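Local atomic coordinates of transcriptional regulator nlh2 (Aquifex aeolicus, PDB entry 4G3V), a protein that probably activates sigma54-dependent transcription under the control of its regulatory GAF domain, the part whose inactive state is described here. Residues E27-V32 and S45-R50; K17-D22 and G157-L162; V35-L40 and S59-F64; G76-V81 and V129-K134; E51-R56 and K80-G85. All coordinates share one frame; numbering follows the deposited sequence.

Contact 1: residues E27-V32 and S45-R50; sequences ESLKEV and SFIAIR
Leu29, on helix 25-40, lies above Ile47 of strand 44-51, and their CA atoms, 7.4 Å apart, mark the closest approach of the two backbones. This is helix-on-sheet packing of the GAF fold: one face of the antiparallel sheet is layered by helices, and both residues direct CB across that interface. The Leu29 backbone takes part as well, since its carbonyl O sits 4.0 Å from Ile47 CD1. That same methyl reaches Leu29 CB at 4.1 Å, so the isoleucine tip rests against the base of the leucine. Ile47 CG1 stands anti to its own carbonyl carbon (chi1 -66°), which sends CD1 out of the strand toward the helix. Unbranched at CB, leucine fits readily in the helix, while isoleucine suits the extended strand. Leu156 of helix 139-162 touches both Leu29 and Ile47, completing a three-way apolar junction. Two residues along the strand, Ile49 crosses the leucine side chain at a slant, with Ile49 CD1 3.9 Å from Leu29 CD1.

Contact 2: residues K17-D22 and G157-L162; sequences KILTGD and GMFFKL
Leu19, in the last turn of helix 4-19, packs on Phe159 of helix 139-162, joining the N-terminal and C-terminal helices on the helical side of the GAF domain. Its CB begins the contact at the ring margin, 3.7 Å from Phe159 CD1. From there CG turns anti to the carbonyl carbon (chi1 -62°), and the two methyls part company. Leu19 CD1 goes to the foot of the aromatic side chain, 4.1 Å from Phe159 CB. Leu19 CD2 climbs over the ring and makes a CH-pi contact, 3.7 Å from the Phe159 centroid and 12° off the ring normal, so it sits almost squarely above the centre. A compact branched residue is well suited here because its methyls can serve two parts of the same partner. Phe159 also meets the ring of Phe25, with the two planes nearly parallel. The contact borders directly on the second subunit: Met158 of that subunit packs on Leu19, and Thr20 OG1 is hydrogen-bonded to Gly123 N of the same neighbour. Thr20 is where the chain leaves helical geometry, and just before it the Leu19 carbonyl turns to the aromatic side chain, with Leu19 O 3.3 Å from Phe159 CD1.

Contact 3: residues V35-L40 and S59-F64; sequences VLYSYL and SSYGYF
Tyr61 lays its hydroxyl over one face of the Tyr37 ring, displaced from the centre toward the rim. The nearest ring atom is Tyr37 CD2, 2.9 Å from Tyr61 OH, which is closer than normal packing and so doubtful in detail. The rings form neither a parallel stack nor an edge-to-face pair, since their planes meet at 35° with centroids 5.1 Å apart. Behind the hydroxyl, Tyr61 CE1 comes within 3.6 Å of Tyr37 CB, so the aliphatic stem of one tyrosine supports the ring of the other. Both side chains extend with CG opposite the backbone N (chi1 169° for Tyr37, -175° for Tyr61), which lets them bridge 8.5 Å between their CA atoms. Tyr37 is exposed, and tyrosine suits such a place because its ring packs while its hydroxyl can probably face solvent. In the next shell, Leu33 packs on Tyr61, and backbone hydrogen bonding to Ser45 holds Tyr61 in the sheet. Gly62, which follows, has a positive phi that glycine takes up readily. The pair thus joins helix 25-40 to strand 54-61, while Leu36 of the same helix packs on Ile152 of helix 139-162 and Val35 faces helix 4-19.

Contact 4: residues G76-V81 and V129-K134; sequences GITGKV and VITIFK
Helix 76-84 of the GAF domain packs on the sheet through Thr78 and Val81, which meet Val129 and Thr131 of strand 125-135 on the face turned away from helix 139-162. Many GAF domains place their ligand pocket on this side of the sheet. The segment axes approach to 9.1 Å, and their directions differ by 148°. Thr78 OG1 and Thr131 OG1 share a hydrogen bond of 3.0 Å, in which either may be the donor. In both threonines OG1 lies anti to the carbonyl carbon (chi1 -65° and -64°), a torsion that brings the hydroxyls together and turns Thr78 CG2 toward the valine, 3.9 Å from Val129 CG1. The other valine methyl, Val129 CG2, lies 4.1 Å from Val81 CG1. Branching at CB suits Val129 and Thr131 to an extended strand, and Phe46 of the adjoining strand packs on both threonines. Because all four residues are buried, the bond gives each hydroxyl a polar partner within a largely apolar layer; it uses one of the two protons and adds a directional link to otherwise hydrophobic contacts.

Contact 5: residues E51-R56 and K80-G85; sequences EGNTLR and KVFQRG
Phe82 and Leu55 reach each other through different chi1 settings: Phe82 CG extends away from its backbone N (178°), whereas Leu55 CG is turned away from its carbonyl carbon (-74°). The leucine and phenylalanine side chains run alongside each other, pointing contrary ways. Leu55 CG is thereby carried over the aromatic face, 3.6 Å from the Phe82 centroid and 18° off the normal, a CH-pi contact displaced toward the rim. Leu55 CD1 follows the ring's stem to Phe82 CB at 3.7 Å, while Leu55 CD2 lies 4.0 Å from Phe82 CD1. The strand residue belongs to the beta hairpin of strands 44-51 and 54-61 in the GAF sheet, closed by a type II' turn from Glu51 to Thr54. Gly52 takes the positive-phi position of this turn, which glycine adopts readily. Asn53 follows it, and its side-chain OD1 accepts a hydrogen bond from Arg50 NH2. Phenylalanine suits its place because its flat face accepts the leucine methine while its edge meets a carbonyl, with Asn53 O near the ring plane, 3.6 Å from Phe82 CE2.

How the contacts relate
The sheet links most of these sites. Contacts 1 and 3 share helix 25-40, their centres about 9 Å apart, and Lys30 NZ of the first probably donates to Ser60 O of the second at 2.7 Å. The centre of contact 2 is about 12 Å from that of contact 1, and the two meet where Ser28 CB touches Phe159 CZ at 3.4 Å. On the other face of the sheet, contacts 4 and 5 share helix 76-84, with centres about 10 Å apart and Val129 CG2 3.5 Å from Leu55 CD1. Strand pairing connects the two faces: Ala48 N probably bonds to Val129 O at 2.9 Å, joining contacts 1 and 4. Contact 2, at the subunit interface, is about 21 Å from contacts 4 and 5, centre to centre.

Contact 1: residues E27-V32 and S45-R50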
# COMPACT_ATOMS: atom_id res chain seq x y z
N GLU A 27 11.52 -10.57 -13.29
CA GLU A 27 12.41 -10.64 -12.12
C GLU A 27 11.80 -9.86 -10.95
O GLU A 27 11.91 -10.27 -9.80
CB GLU A 27 13.81 -10.08 -12.43
CG GLU A 27 14.64 -10.90 -13.45
CD GLU A 27 15.25 -12.19 -12.89
OE1 GLU A 27 16.21 -12.70 -13.51
OE2 GLU A 27 14.79 -12.71 -11.84
N SER A 28 11.14 -8.73 -11.25
CA SER A 28 10.52 -7.90 -10.22
C SER A 28 9.41 -8.67 -9.49
O SER A 28 9.36 -8.70 -8.26
CB SER A 28 9.94 -6.61 -10.84
OG SER A 28 10.97 -5.79 -11.39
N LEU A 29 8.54 -9.32 -10.26
CA LEU A 29 7.45 -10.10 -9.68
C LEU A 29 7.98 -11.23 -8.83
O LEU A 29 7.50 -11.47 -7.73
CB LEU A 29 6.54 -10.68 -10.75
CG LEU A 29 5.85 -9.71 -11.71
CD1 LEU A 29 4.89 -10.48 -12.61
CD2 LEU A 29 5.14 -8.62 -10.95
N LYS A 30 9.00 -11.92 -9.33
CA LYS A 30 9.60 -13.01 -8.58
C LYS A 30 10.18 -12.50 -7.27
O LYS A 30 10.04 -13.15 -6.24
CB LYS A 30 10.69 -13.70 -9.41
CG LYS A 30 11.29 -14.89 -8.73
CD LYS A 30 10.29 -16.05 -8.66
CE LYS A 30 10.93 -17.31 -8.08
NZ LYS A 30 10.23 -18.52 -8.52
N GLU A 31 10.84 -11.34 -7.29
CA GLU A 31 11.49 -10.82 -6.09
C GLU A 31 10.43 -10.43 -5.05
O GLU A 31 10.63 -10.61 -3.85
CB GLU A 31 12.41 -9.65 -6.42
CG GLU A 31 13.29 -9.20 -5.27
CD GLU A 31 14.42 -10.15 -4.94
OE1 GLU A 31 14.61 -11.18 -5.63
OE2 GLU A 31 15.14 -9.85 -3.96
N VAL A 32 9.29 -9.91 -5.50
CA VAL A 32 8.18 -9.66 -4.58
C VAL A 32 7.76 -10.94 -3.85
O VAL A 32 7.59 -10.96 -2.62
CB VAL A 32 6.98 -9.04 -5.32
CG1 VAL A 32 5.73 -8.98 -4.41
CG2 VAL A 32 7.33 -7.67 -5.82
N SER A 45 2.92 -19.17 -3.62
CA SER A 45 2.27 -17.97 -4.12
C SER A 45 2.42 -17.85 -5.61
O SER A 45 3.32 -18.46 -6.20
CB SER A 45 2.87 -16.71 -3.47
OG SER A 45 4.25 -16.60 -3.79
N PHE A 46 1.56 -17.04 -6.23
CA PHE A 46 1.72 -16.72 -7.63
C PHE A 46 1.08 -15.38 -7.93
O PHE A 46 0.24 -14.89 -7.19
CB PHE A 46 1.18 -17.84 -8.54
CG PHE A 46 -0.32 -18.03 -8.49
CD1 PHE A 46 -1.18 -17.17 -9.16
CD2 PHE A 46 -0.86 -19.10 -7.80
CE1 PHE A 46 -2.57 -17.37 -9.11
CE2 PHE A 46 -2.24 -19.32 -7.75
CZ PHE A 46 -3.10 -18.45 -8.41
N ILE A 47 1.55 -14.76 -9.01
CA ILE A 47 0.96 -13.56 -9.56
C ILE A 47 0.52 -13.93 -10.96
O ILE A 47 1.32 -14.41 -11.76
CB ILE A 47 1.97 -12.39 -9.56
CG1 ILE A 47 2.31 -12.01 -8.13
CG2 ILE A 47 1.42 -11.20 -10.32
CD1 ILE A 47 3.53 -11.10 -7.96
N ALA A 48 -0.78 -13.77 -11.23
CA ALA A 48 -1.35 -14.08 -12.54
C ALA A 48 -1.75 -12.78 -13.23
O ALA A 48 -2.23 -11.84 -12.59
CB ALA A 48 -2.54 -14.98 -12.40
N ILE A 49 -1.55 -12.74 -14.54
CA ILE A 49 -1.77 -11.53 -15.29
C ILE A 49 -2.77 -11.77 -16.41
O ILE A 49 -2.82 -12.85 -17.00
CB ILE A 49 -0.46 -11.02 -15.89
CG1 ILE A 49 0.51 -10.71 -14.74
CG2 ILE A 49 -0.70 -9.80 -16.75
CD1 ILE A 49 1.93 -10.40 -15.18
N ARG A 50 -3.57 -10.74 -16.68
CA ARG A 50 -4.61 -10.80 -17.70
C ARG A 50 -4.03 -10.74 -19.10
O ARG A 50 -3.31 -9.80 -19.44
CB ARG A 50 -5.57 -9.64 -17.52
CG ARG A 50 -6.81 -9.69 -18.38
CD ARG A 50 -7.78 -8.64 -17.86
NE ARG A 50 -9.12 -8.75 -18.41
CZ ARG A 50 -10.19 -8.22 -17.84
NH1 ARG A 50 -10.08 -7.55 -16.69
NH2 ARG A 50 -11.39 -8.35 -18.40

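Contact 2: residues K17-D22 and G157-L162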
# COMPACT_ATOMS: atom_id res chain seq x y z
N LYS A 17 10.52 -0.49 -2.98
CA LYS A 17 11.90 -0.31 -3.43
C LYS A 17 12.21 -1.18 -4.64
O LYS A 17 12.79 -0.71 -5.62
CB LYS A 17 12.86 -0.63 -2.29
CG LYS A 17 14.32 -0.43 -2.63
CD LYS A 17 15.21 -0.61 -1.39
CE LYS A 17 16.68 -0.50 -1.74
NZ LYS A 17 17.57 -0.79 -0.57
N ILE A 18 11.82 -2.45 -4.59
CA ILE A 18 12.01 -3.36 -5.72
C ILE A 18 11.26 -2.87 -6.96
O ILE A 18 11.82 -2.80 -8.07
CB ILE A 18 11.52 -4.77 -5.37
CG1 ILE A 18 12.42 -5.40 -4.30
CG2 ILE A 18 11.46 -5.66 -6.61
CD1 ILE A 18 11.76 -6.55 -3.58
N LEU A 19 9.99 -2.53 -6.78
CA LEU A 19 9.13 -2.18 -7.90
C LEU A 19 9.40 -0.79 -8.50
O LEU A 19 8.94 -0.50 -9.61
CB LEU A 19 7.67 -2.30 -7.49
CG LEU A 19 7.22 -3.71 -7.08
CD1 LEU A 19 5.75 -3.69 -6.69
CD2 LEU A 19 7.48 -4.72 -8.19
N THR A 20 10.14 0.05 -7.79
CA THR A 20 10.57 1.33 -8.35
C THR A 20 12.02 1.28 -8.87
O THR A 20 12.60 2.31 -9.22
CB THR A 20 10.42 2.49 -7.35
OG1 THR A 20 11.13 2.20 -6.12
CG2 THR A 20 8.94 2.72 -7.05
N GLY A 21 12.59 0.08 -8.91
CA GLY A 21 13.90 -0.16 -9.45
C GLY A 21 13.86 -0.43 -10.94
O GLY A 21 12.97 0.02 -11.66
N ASP A 22 14.84 -1.18 -11.41
CA ASP A 22 15.06 -1.33 -12.84
C ASP A 22 15.19 -2.79 -13.23
O ASP A 22 15.72 -3.11 -14.29
CB ASP A 22 16.33 -0.57 -13.24
CG ASP A 22 16.19 0.91 -13.03
OD1 ASP A 22 15.38 1.51 -13.75
OD2 ASP A 22 16.86 1.47 -12.15
N GLY A 157 -0.44 -3.13 -8.88
CA GLY A 157 -1.22 -2.37 -9.85
C GLY A 157 -0.43 -1.17 -10.36
O GLY A 157 -0.39 -0.89 -11.55
N MET A 158 0.22 -0.46 -9.45
CA MET A 158 1.06 0.68 -9.81
C MET A 158 2.18 0.21 -10.73
O MET A 158 2.50 0.85 -11.72
CB MET A 158 1.68 1.33 -8.57
CG MET A 158 0.70 1.97 -7.59
SD MET A 158 -0.10 3.45 -8.20
CE MET A 158 1.29 4.51 -8.59
N PHE A 159 2.77 -0.93 -10.38
CA PHE A 159 3.88 -1.50 -11.16
C PHE A 159 3.43 -1.86 -12.58
O PHE A 159 4.16 -1.61 -13.55
CB PHE A 159 4.44 -2.73 -10.48
CG PHE A 159 5.69 -3.28 -11.13
CD1 PHE A 159 6.85 -2.55 -11.14
CD2 PHE A 159 5.68 -4.53 -11.74
CE1 PHE A 159 8.00 -3.06 -11.74
CE2 PHE A 159 6.81 -5.05 -12.33
CZ PHE A 159 7.98 -4.31 -12.33
N PHE A 160 2.25 -2.45 -12.70
CA PHE A 160 1.71 -2.79 -14.03
C PHE A 160 1.56 -1.52 -14.90
O PHE A 160 1.84 -1.54 -16.11
CB PHE A 160 0.36 -3.50 -13.92
CG PHE A 160 0.44 -4.96 -13.52
CD1 PHE A 160 1.50 -5.46 -12.78
CD2 PHE A 160 -0.58 -5.83 -13.87
CE1 PHE A 160 1.54 -6.81 -12.42
CE2 PHE A 160 -0.55 -7.17 -13.51
CZ PHE A 160 0.51 -7.66 -12.78
N LYS A 161 1.11 -0.44 -14.28
CA LYS A 161 0.99 0.85 -14.97
C LYS A 161 2.38 1.37 -15.36
O LYS A 161 2.59 1.85 -16.48
CB LYS A 161 0.27 1.86 -14.06
CG LYS A 161 0.09 3.26 -14.65
CD LYS A 161 -0.87 3.27 -15.83
CE LYS A 161 -0.98 4.67 -16.42
NZ LYS A 161 -2.05 4.77 -17.43
N LEU A 162 3.32 1.27 -14.43
CA LEU A 162 4.69 1.71 -14.66
C LEU A 162 5.29 1.04 -15.89
O LEU A 162 5.96 1.69 -16.70
CB LEU A 162 5.54 1.40 -13.43
CG LEU A 162 6.98 1.89 -13.43
CD1 LEU A 162 7.04 3.38 -13.69
CD2 LEU A 162 7.62 1.56 -12.10

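Contact 3: residues V35-L40 and S59-F64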
# COMPACT_ATOMS: atom_id res chain seq x y z
N VAL A 35 10.35 -12.01 -1.25
CA VAL A 35 10.33 -11.27 0.02
C VAL A 35 9.06 -11.59 0.83
O VAL A 35 9.09 -11.56 2.06
CB VAL A 35 10.58 -9.73 -0.14
CG1 VAL A 35 11.96 -9.47 -0.74
CG2 VAL A 35 9.54 -9.06 -0.95
N LEU A 36 7.96 -11.94 0.17
CA LEU A 36 6.79 -12.41 0.92
C LEU A 36 7.15 -13.66 1.71
O LEU A 36 6.70 -13.87 2.84
CB LEU A 36 5.63 -12.70 -0.01
CG LEU A 36 4.86 -11.45 -0.43
CD1 LEU A 36 3.74 -11.80 -1.38
CD2 LEU A 36 4.31 -10.76 0.81
N TYR A 37 7.97 -14.51 1.11
CA TYR A 37 8.45 -15.68 1.82
C TYR A 37 9.42 -15.29 2.94
O TYR A 37 9.27 -15.70 4.09
CB TYR A 37 9.14 -16.62 0.84
CG TYR A 37 9.88 -17.72 1.53
CD1 TYR A 37 9.22 -18.82 2.04
CD2 TYR A 37 11.26 -17.66 1.68
CE1 TYR A 37 9.90 -19.83 2.67
CE2 TYR A 37 11.95 -18.67 2.30
CZ TYR A 37 11.27 -19.74 2.79
OH TYR A 37 11.98 -20.73 3.41
N SER A 38 10.43 -14.49 2.62
CA SER A 38 11.47 -14.19 3.59
C SER A 38 10.97 -13.31 4.75
O SER A 38 11.38 -13.51 5.89
CB SER A 38 12.67 -13.54 2.89
OG SER A 38 12.37 -12.23 2.46
N TYR A 39 10.09 -12.35 4.47
CA TYR A 39 9.56 -11.48 5.52
C TYR A 39 8.34 -12.08 6.24
O TYR A 39 8.24 -11.99 7.47
CB TYR A 39 9.17 -10.11 4.96
CG TYR A 39 10.33 -9.17 4.68
CD1 TYR A 39 11.20 -9.40 3.62
CD2 TYR A 39 10.53 -8.03 5.46
CE1 TYR A 39 12.25 -8.53 3.35
CE2 TYR A 39 11.57 -7.16 5.19
CZ TYR A 39 12.43 -7.41 4.14
OH TYR A 39 13.49 -6.55 3.88
N LEU A 40 7.42 -12.68 5.48
CA LEU A 40 6.12 -13.07 6.05
C LEU A 40 5.81 -14.56 6.05
O LEU A 40 4.71 -14.96 6.47
CB LEU A 40 4.99 -12.35 5.31
CG LEU A 40 5.00 -10.82 5.41
CD1 LEU A 40 3.76 -10.25 4.76
CD2 LEU A 40 5.10 -10.38 6.87
N SER A 59 4.37 -15.25 -12.55
CA SER A 59 5.44 -15.53 -11.62
C SER A 59 4.92 -16.41 -10.49
O SER A 59 3.73 -16.37 -10.16
CB SER A 59 5.99 -14.22 -11.05
OG SER A 59 7.19 -14.44 -10.35
N SER A 60 5.80 -17.19 -9.89
CA SER A 60 5.36 -18.14 -8.88
C SER A 60 6.45 -18.41 -7.87
O SER A 60 7.63 -18.11 -8.11
CB SER A 60 4.94 -19.44 -9.55
OG SER A 60 6.01 -20.01 -10.28
N TYR A 61 6.06 -18.98 -6.74
CA TYR A 61 7.02 -19.32 -5.70
C TYR A 61 6.54 -20.56 -4.95
O TYR A 61 5.35 -20.68 -4.66
CB TYR A 61 7.20 -18.16 -4.73
CG TYR A 61 8.28 -18.41 -3.70
CD1 TYR A 61 7.99 -19.06 -2.51
CD2 TYR A 61 9.59 -18.00 -3.92
CE1 TYR A 61 8.96 -19.30 -1.57
CE2 TYR A 61 10.58 -18.24 -2.98
CZ TYR A 61 10.25 -18.90 -1.81
OH TYR A 61 11.21 -19.15 -0.85
N GLY A 62 7.47 -21.46 -4.64
CA GLY A 62 7.13 -22.71 -3.99
C GLY A 62 6.54 -23.75 -4.92
O GLY A 62 7.06 -24.03 -5.99
N TYR A 63 5.41 -24.32 -4.51
CA TYR A 63 4.78 -25.42 -5.23
C TYR A 63 4.43 -25.04 -6.67
O TYR A 63 4.44 -25.89 -7.56
CB TYR A 63 3.52 -25.88 -4.50
CG TYR A 63 2.80 -26.99 -5.22
CD1 TYR A 63 3.17 -28.32 -5.05
CD2 TYR A 63 1.76 -26.71 -6.10
CE1 TYR A 63 2.52 -29.34 -5.71
CE2 TYR A 63 1.10 -27.73 -6.78
CZ TYR A 63 1.49 -29.04 -6.58
OH TYR A 63 0.84 -30.06 -7.25
N PHE A 64 4.10 -23.77 -6.89
CA PHE A 64 3.69 -23.32 -8.22
C PHE A 64 4.84 -23.15 -9.21
O PHE A 64 4.62 -22.87 -10.39
CB PHE A 64 2.92 -22.02 -8.08
CG PHE A 64 1.65 -22.18 -7.33
CD1 PHE A 64 0.49 -22.54 -7.99
CD2 PHE A 64 1.61 -22.01 -5.96
CE1 PHE A 64 -0.69 -22.72 -7.31
CE2 PHE A 64 0.43 -22.18 -5.27
CZ PHE A 64 -0.72 -22.53 -5.95

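Contact 4: residues G76-V81 and V129-K134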
# COMPACT_ATOMS: atom_id res chain seq x y z
N GLY A 76 -13.07 -20.90 -10.13
CA GLY A 76 -12.36 -21.08 -8.88
C GLY A 76 -12.22 -19.78 -8.10
O GLY A 76 -12.79 -18.75 -8.47
N ILE A 77 -11.47 -19.82 -7.01
CA ILE A 77 -11.32 -18.67 -6.13
C ILE A 77 -10.57 -17.53 -6.81
O ILE A 77 -11.02 -16.38 -6.80
CB ILE A 77 -10.61 -19.08 -4.82
CG1 ILE A 77 -11.48 -20.08 -4.06
CG2 ILE A 77 -10.31 -17.86 -3.96
CD1 ILE A 77 -10.73 -20.92 -3.06
N THR A 78 -9.45 -17.86 -7.45
CA THR A 78 -8.68 -16.86 -8.15
C THR A 78 -9.50 -16.27 -9.31
O THR A 78 -9.47 -15.06 -9.54
CB THR A 78 -7.33 -17.43 -8.63
OG1 THR A 78 -6.53 -17.76 -7.48
CG2 THR A 78 -6.59 -16.43 -9.47
N GLY A 79 -10.27 -17.10 -10.00
CA GLY A 79 -11.11 -16.64 -11.10
C GLY A 79 -12.23 -15.72 -10.64
O GLY A 79 -12.66 -14.83 -11.37
N LYS A 80 -12.73 -15.93 -9.42
CA LYS A 80 -13.77 -15.06 -8.89
C LYS A 80 -13.22 -13.68 -8.55
O LYS A 80 -13.87 -12.67 -8.78
CB LYS A 80 -14.45 -15.70 -7.68
CG LYS A 80 -15.43 -16.80 -8.06
CD LYS A 80 -15.89 -17.57 -6.83
CE LYS A 80 -17.05 -18.48 -7.15
NZ LYS A 80 -16.71 -19.45 -8.23
N VAL A 81 -12.00 -13.63 -8.01
CA VAL A 81 -11.37 -12.35 -7.71
C VAL A 81 -11.15 -11.60 -9.02
O VAL A 81 -11.35 -10.39 -9.10
CB VAL A 81 -10.04 -12.53 -6.95
CG1 VAL A 81 -9.35 -11.19 -6.77
CG2 VAL A 81 -10.31 -13.19 -5.58
N VAL A 129 -4.10 -10.97 -10.57
CA VAL A 129 -4.43 -11.37 -9.20
C VAL A 129 -3.17 -11.89 -8.54
O VAL A 129 -2.36 -12.55 -9.19
CB VAL A 129 -5.49 -12.51 -9.19
CG1 VAL A 129 -5.69 -13.07 -7.77
CG2 VAL A 129 -6.81 -12.03 -9.82
N ILE A 130 -2.97 -11.55 -7.27
CA ILE A 130 -1.91 -12.20 -6.49
C ILE A 130 -2.60 -13.13 -5.51
O ILE A 130 -3.53 -12.73 -4.81
CB ILE A 130 -0.99 -11.21 -5.77
CG1 ILE A 130 -0.02 -11.95 -4.85
CG2 ILE A 130 -1.78 -10.17 -5.00
CD1 ILE A 130 1.07 -11.06 -4.24
N THR A 131 -2.14 -14.39 -5.50
CA THR A 131 -2.72 -15.43 -4.67
C THR A 131 -1.64 -16.05 -3.80
O THR A 131 -0.56 -16.42 -4.30
CB THR A 131 -3.35 -16.51 -5.54
OG1 THR A 131 -4.44 -15.94 -6.28
CG2 THR A 131 -3.85 -17.69 -4.69
N ILE A 132 -1.92 -16.17 -2.51
CA ILE A 132 -0.96 -16.76 -1.59
C ILE A 132 -1.62 -17.83 -0.73
O ILE A 132 -2.82 -17.79 -0.49
CB ILE A 132 -0.30 -15.69 -0.67
CG1 ILE A 132 -1.27 -15.15 0.37
CG2 ILE A 132 0.24 -14.53 -1.49
CD1 ILE A 132 -1.17 -15.80 1.71
N PHE A 133 -0.81 -18.78 -0.28
CA PHE A 133 -1.27 -19.81 0.63
C PHE A 133 -0.41 -19.74 1.89
O PHE A 133 0.82 -19.65 1.81
CB PHE A 133 -1.11 -21.18 -0.01
CG PHE A 133 -2.03 -21.42 -1.17
CD1 PHE A 133 -1.70 -20.98 -2.43
CD2 PHE A 133 -3.23 -22.10 -1.00
CE1 PHE A 133 -2.54 -21.20 -3.51
CE2 PHE A 133 -4.07 -22.32 -2.06
CZ PHE A 133 -3.72 -21.87 -3.32
N LYS A 134 -1.04 -19.75 3.05
CA LYS A 134 -0.30 -19.64 4.29
C LYS A 134 -1.11 -20.20 5.46
O LYS A 134 -2.32 -20.02 5.51
CB LYS A 134 0.05 -18.18 4.55
CG LYS A 134 0.78 -17.94 5.87
CD LYS A 134 1.16 -16.48 6.01
CE LYS A 134 1.63 -16.15 7.41
NZ LYS A 134 2.89 -16.85 7.74

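Contact 5: residues E51-R56 and K80-G85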
# COMPACT_ATOMS: atom_id res chain seq x y z
N GLU A 51 -4.35 -11.74 -19.90
CA GLU A 51 -4.01 -11.73 -21.32
C GLU A 51 -5.31 -11.90 -22.08
O GLU A 51 -5.89 -12.98 -22.07
CB GLU A 51 -3.04 -12.87 -21.65
CG GLU A 51 -1.76 -12.84 -20.83
CD GLU A 51 -0.86 -14.04 -21.07
OE1 GLU A 51 -1.25 -14.93 -21.87
OE2 GLU A 51 0.23 -14.11 -20.47
N GLY A 52 -5.76 -10.83 -22.72
CA GLY A 52 -7.08 -10.82 -23.32
C GLY A 52 -8.13 -10.82 -22.23
O GLY A 52 -8.30 -9.82 -21.52
N ASN A 53 -8.83 -11.94 -22.08
CA ASN A 53 -9.81 -12.08 -21.01
C ASN A 53 -9.53 -13.32 -20.15
O ASN A 53 -10.44 -13.90 -19.58
CB ASN A 53 -11.24 -12.15 -21.58
CG ASN A 53 -12.29 -11.61 -20.62
OD1 ASN A 53 -12.03 -10.65 -19.88
ND2 ASN A 53 -13.47 -12.22 -20.62
N THR A 54 -8.26 -13.71 -20.06
CA THR A 54 -7.88 -14.87 -19.26
C THR A 54 -6.66 -14.52 -18.42
O THR A 54 -5.81 -13.75 -18.86
CB THR A 54 -7.55 -16.09 -20.15
OG1 THR A 54 -7.21 -17.22 -19.33
CG2 THR A 54 -6.39 -15.80 -21.08
N LEU A 55 -6.59 -15.07 -17.21
CA LEU A 55 -5.42 -14.88 -16.36
C LEU A 55 -4.42 -16.00 -16.59
O LEU A 55 -4.79 -17.17 -16.62
CB LEU A 55 -5.80 -14.91 -14.88
CG LEU A 55 -6.52 -13.73 -14.23
CD1 LEU A 55 -6.52 -13.92 -12.72
CD2 LEU A 55 -5.90 -12.41 -14.61
N ARG A 56 -3.16 -15.63 -16.72
CA ARG A 56 -2.09 -16.62 -16.79
C ARG A 56 -1.04 -16.34 -15.73
O ARG A 56 -0.70 -15.19 -15.48
CB ARG A 56 -1.42 -16.58 -18.16
CG ARG A 56 -2.30 -17.08 -19.29
CD ARG A 56 -1.46 -17.72 -20.36
NE ARG A 56 -0.75 -18.89 -19.85
CZ ARG A 56 0.46 -19.29 -20.25
NH1 ARG A 56 1.12 -18.61 -21.18
NH2 ARG A 56 1.01 -20.37 -19.71
N LYS A 80 -12.73 -15.93 -9.42
CA LYS A 80 -13.77 -15.06 -8.89
C LYS A 80 -13.22 -13.68 -8.55
O LYS A 80 -13.87 -12.67 -8.78
CB LYS A 80 -14.45 -15.70 -7.68
CG LYS A 80 -15.43 -16.80 -8.06
CD LYS A 80 -15.89 -17.57 -6.83
CE LYS A 80 -17.05 -18.48 -7.15
NZ LYS A 80 -16.71 -19.45 -8.23
N VAL A 81 -12.00 -13.63 -8.01
CA VAL A 81 -11.37 -12.35 -7.71
C VAL A 81 -11.15 -11.60 -9.02
O VAL A 81 -11.35 -10.39 -9.10
CB VAL A 81 -10.04 -12.53 -6.95
CG1 VAL A 81 -9.35 -11.19 -6.77
CG2 VAL A 81 -10.31 -13.19 -5.58
N PHE A 82 -10.74 -12.35 -10.04
CA PHE A 82 -10.55 -11.81 -11.39
C PHE A 82 -11.84 -11.17 -11.90
O PHE A 82 -11.84 -10.04 -12.39
CB PHE A 82 -10.11 -12.97 -12.31
CG PHE A 82 -9.93 -12.59 -13.76
CD1 PHE A 82 -9.70 -11.29 -14.16
CD2 PHE A 82 -9.98 -13.58 -14.73
CE1 PHE A 82 -9.53 -10.99 -15.52
CE2 PHE A 82 -9.81 -13.29 -16.09
CZ PHE A 82 -9.58 -12.00 -16.48
N GLN A 83 -12.94 -11.88 -11.75
CA GLN A 83 -14.25 -11.44 -12.25
C GLN A 83 -14.79 -10.21 -11.55
O GLN A 83 -15.22 -9.25 -12.20
CB GLN A 83 -15.26 -12.56 -12.10
CG GLN A 83 -16.67 -12.15 -12.51
CD GLN A 83 -17.71 -13.16 -12.09
OE1 GLN A 83 -17.40 -14.34 -11.93
NE2 GLN A 83 -18.95 -12.69 -11.89
N ARG A 84 -14.78 -10.23 -10.22
CA ARG A 84 -15.44 -9.19 -9.43
C ARG A 84 -14.52 -8.08 -8.98
O ARG A 84 -15.00 -7.01 -8.60
CB ARG A 84 -16.11 -9.79 -8.20
CG ARG A 84 -17.22 -10.72 -8.54
CD ARG A 84 -18.17 -10.97 -7.37
NE ARG A 84 -19.12 -12.00 -7.76
CZ ARG A 84 -20.20 -11.77 -8.47
NH1 ARG A 84 -20.53 -10.53 -8.82
NH2 ARG A 84 -20.96 -12.79 -8.82
N GLY A 85 -13.22 -8.34 -8.98
CA GLY A 85 -12.27 -7.33 -8.57
C GLY A 85 -12.38 -7.05 -7.08
O GLY A 85 -12.12 -5.95 -6.62